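Side-chain contact in zona pellucida sperm-binding protein 1 (Gallus gallus, PDB 6GF6), which forms part of the egg coat, where its N-terminal ZP-N1 domain homodimerises and so cross-links egg coat filaments: residues Val35-Glu38 / Phe39-Phe43. The protein carries 2 engineered substitutions. Numbering follows the deposited sequence.
Sequences VLDE and FGTRF
Asp37 OD1 is gripped by two backbone amides, Phe39 N and Thr41 N, each 2.9 Å from it. They come from opposite faces of the carboxylate plane, the Phe39 N-H the more bent (134° at the hydrogen). With chi1 at 71°, CG sits between the backbone N and the carbonyl carbon of Asp37, which brings the carboxylate within range of both amides. Asp37 OD2 accepts from a water that also bonds Thr41 OG1, and lies 3.6 Å from Phe43 CE1, the carboxylate and ring planes 77° apart. Replacing Asp37 with an alanine is likely to leave the amides of Phe39 and Thr41 without their shared acceptor, and the water without its carboxylate. The Phe39 N bond makes an Asx turn on a type I beta turn from Asp37 to Gly40, closed by Gly40 N on Asp37 O (3.0 Å); the turn links strands 30-36 and 42-44 of the ZP-N1 domain into a beta hairpin. Gly40 adopts a left-handed backbone conformation, where a CB would jam against the preceding carbonyl. Val35 and Phe43 form an antiparallel hydrogen-bonded pair, Phe43 N to Val35 O at 2.8 Å and Val35 N to Phe43 O at 3.0 Å. Val35 O also lies at the edge of the Phe43 ring, which His73 meets from outside the hairpin. Glu38 CG rests over one face of the Phe39 ring, 4.0 Å from its centroid, in a CH-pi contact. The Leu36 and Arg42 side chains lie side by side, CD2 against CG; Arg42 NE hydrogen-bonds Gln86 OE1 and NH1 makes a salt bridge to Glu88 OE2.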
ATOM      1  N   VAL B  35      -8.404 -13.470  -2.912  1.00 31.42           N
ATOM      2  CA  VAL B  35      -9.611 -12.683  -3.133  1.00 36.14           C
ATOM      3  C   VAL B  35     -10.649 -13.557  -3.819  1.00 37.77           C
ATOM      4  O   VAL B  35     -10.334 -14.302  -4.753  1.00 37.68           O
ATOM      5  CB  VAL B  35      -9.297 -11.428  -3.967  1.00 36.42           C
ATOM      6  CG1 VAL B  35     -10.573 -10.660  -4.280  1.00 38.01           C
ATOM      7  CG2 VAL B  35      -8.304 -10.540  -3.233  1.00 34.97           C
ATOM      8  N   LEU B  36     -11.892 -13.472  -3.352  1.00 40.31           N
ATOM      9  CA  LEU B  36     -12.995 -14.263  -3.883  1.00 41.37           C
ATOM     10  C   LEU B  36     -13.968 -13.379  -4.651  1.00 41.67           C
ATOM     11  O   LEU B  36     -14.247 -12.245  -4.246  1.00 42.67           O
ATOM     12  CB  LEU B  36     -13.749 -14.987  -2.765  1.00 45.21           C
ATOM     13  CG  LEU B  36     -12.917 -15.840  -1.812  1.00 50.11           C
ATOM     14  CD1 LEU B  36     -13.814 -16.408  -0.724  1.00 52.22           C
ATOM     15  CD2 LEU B  36     -12.209 -16.960  -2.562  1.00 50.72           C
ATOM     16  N   ASP B  37     -14.449 -13.885  -5.782  1.00 39.93           N
ATOM     17  CA  ASP B  37     -15.519 -13.244  -6.533  1.00 42.03           C
ATOM     18  C   ASP B  37     -16.806 -14.035  -6.318  1.00 43.98           C
ATOM     19  O   ASP B  37     -16.828 -15.046  -5.613  1.00 45.92           O
ATOM     20  CB  ASP B  37     -15.139 -13.108  -8.016  1.00 36.89           C
ATOM     21  CG  ASP B  37     -15.122 -14.434  -8.764  1.00 40.96           C
ATOM     22  OD1 ASP B  37     -15.387 -15.497  -8.164  1.00 38.15           O
ATOM     23  OD2 ASP B  37     -14.807 -14.407  -9.974  1.00 41.27           O
ATOM     24  N   GLU B  38     -17.895 -13.554  -6.919  1.00 47.82           N
ATOM     25  CA  GLU B  38     -19.194 -14.188  -6.727  1.00 53.02           C
ATOM     26  C   GLU B  38     -19.263 -15.594  -7.317  1.00 54.58           C
ATOM     27  O   GLU B  38     -20.224 -16.318  -7.038  1.00 56.43           O
ATOM     28  CB  GLU B  38     -20.298 -13.309  -7.326  1.00 63.25           C
ATOM     29  CG  GLU B  38     -20.193 -13.057  -8.827  1.00 70.60           C
ATOM     30  CD  GLU B  38     -19.388 -11.812  -9.159  1.00 74.43           C
ATOM     31  OE1 GLU B  38     -18.585 -11.370  -8.310  1.00 74.26           O
ATOM     32  OE2 GLU B  38     -19.566 -11.271 -10.272  1.00 78.32           O
ATOM     33  N   PHE B  39     -18.272 -16.005  -8.101  1.00 54.50           N
ATOM     34  CA  PHE B  39     -18.246 -17.341  -8.678  1.00 54.96           C
ATOM     35  C   PHE B  39     -17.354 -18.294  -7.905  1.00 51.92           C
ATOM     36  O   PHE B  39     -17.193 -19.443  -8.322  1.00 54.76           O
ATOM     37  CB  PHE B  39     -17.771 -17.275 -10.134  1.00 43.80           C
ATOM     38  CG  PHE B  39     -18.598 -16.372 -11.001  1.00 45.53           C
ATOM     39  CD1 PHE B  39     -19.794 -16.818 -11.541  1.00 48.40           C
ATOM     40  CD2 PHE B  39     -18.196 -15.071 -11.260  1.00 44.58           C
ATOM     41  CE1 PHE B  39     -20.566 -15.992 -12.340  1.00 50.39           C
ATOM     42  CE2 PHE B  39     -18.963 -14.239 -12.055  1.00 46.43           C
ATOM     43  CZ  PHE B  39     -20.153 -14.701 -12.592  1.00 49.39           C
ATOM     44  N   GLY B  40     -16.781 -17.855  -6.786  1.00 47.51           N
ATOM     45  CA  GLY B  40     -15.900 -18.712  -6.020  1.00 49.86           C
ATOM     46  C   GLY B  40     -14.475 -18.808  -6.519  1.00 51.15           C
ATOM     47  O   GLY B  40     -13.723 -19.652  -6.021  1.00 54.42           O
ATOM     48  N   THR B  41     -14.075 -18.001  -7.499  1.00 46.50           N
ATOM     49  CA  THR B  41     -12.687 -18.029  -7.950  1.00 40.76           C
ATOM     50  C   THR B  41     -11.781 -17.449  -6.871  1.00 37.09           C
ATOM     51  O   THR B  41     -12.162 -16.521  -6.152  1.00 34.25           O
ATOM     52  CB  THR B  41     -12.511 -17.230  -9.242  1.00 36.54           C
ATOM     53  OG1 THR B  41     -13.404 -17.717 -10.245  1.00 38.28           O
ATOM     54  CG2 THR B  41     -11.090 -17.337  -9.749  1.00 35.57           C
ATOM     55  N   ARG B  42     -10.588 -18.020  -6.738  1.00 35.59           N
ATOM     56  CA  ARG B  42      -9.622 -17.582  -5.738  1.00 36.88           C
ATOM     57  C   ARG B  42      -8.478 -16.885  -6.469  1.00 35.50           C
ATOM     58  O   ARG B  42      -7.682 -17.535  -7.153  1.00 34.87           O
ATOM     59  CB  ARG B  42      -9.133 -18.765  -4.906  1.00 41.79           C
ATOM     60  CG  ARG B  42     -10.219 -19.366  -4.014  1.00 51.42           C
ATOM     61  CD  ARG B  42     -10.024 -20.855  -3.737  1.00 64.70           C
ATOM     62  NE  ARG B  42      -8.766 -21.147  -3.044  1.00 78.54           N
ATOM     63  CZ  ARG B  42      -7.679 -21.678  -3.606  1.00 90.23           C
ATOM     64  NH1 ARG B  42      -6.598 -21.893  -2.866  1.00 93.10           N
ATOM     65  NH2 ARG B  42      -7.655 -22.000  -4.898  1.00 91.40           N
ATOM     66  N   PHE B  43      -8.347 -15.581  -6.249  1.00 31.47           N
ATOM     67  CA  PHE B  43      -7.370 -14.756  -6.951  1.00 31.00           C
ATOM     68  C   PHE B  43      -6.166 -14.527  -6.055  1.00 30.40           C
ATOM     69  O   PHE B  43      -6.304 -14.035  -4.933  1.00 32.84           O
ATOM     70  CB  PHE B  43      -7.952 -13.404  -7.371  1.00 30.87           C
ATOM     71  CG  PHE B  43      -9.090 -13.494  -8.331  1.00 31.85           C
ATOM     72  CD1 PHE B  43     -10.383 -13.683  -7.878  1.00 32.46           C
ATOM     73  CD2 PHE B  43      -8.871 -13.380  -9.697  1.00 32.50           C
ATOM     74  CE1 PHE B  43     -11.441 -13.766  -8.770  1.00 37.72           C
ATOM     75  CE2 PHE B  43      -9.927 -13.461 -10.599  1.00 37.99           C
ATOM     76  CZ  PHE B  43     -11.214 -13.654 -10.133  1.00 34.47           C
TER
HETATM   77  O   HOH W   1     -14.413 -15.938 -11.904  0.91 26.98           O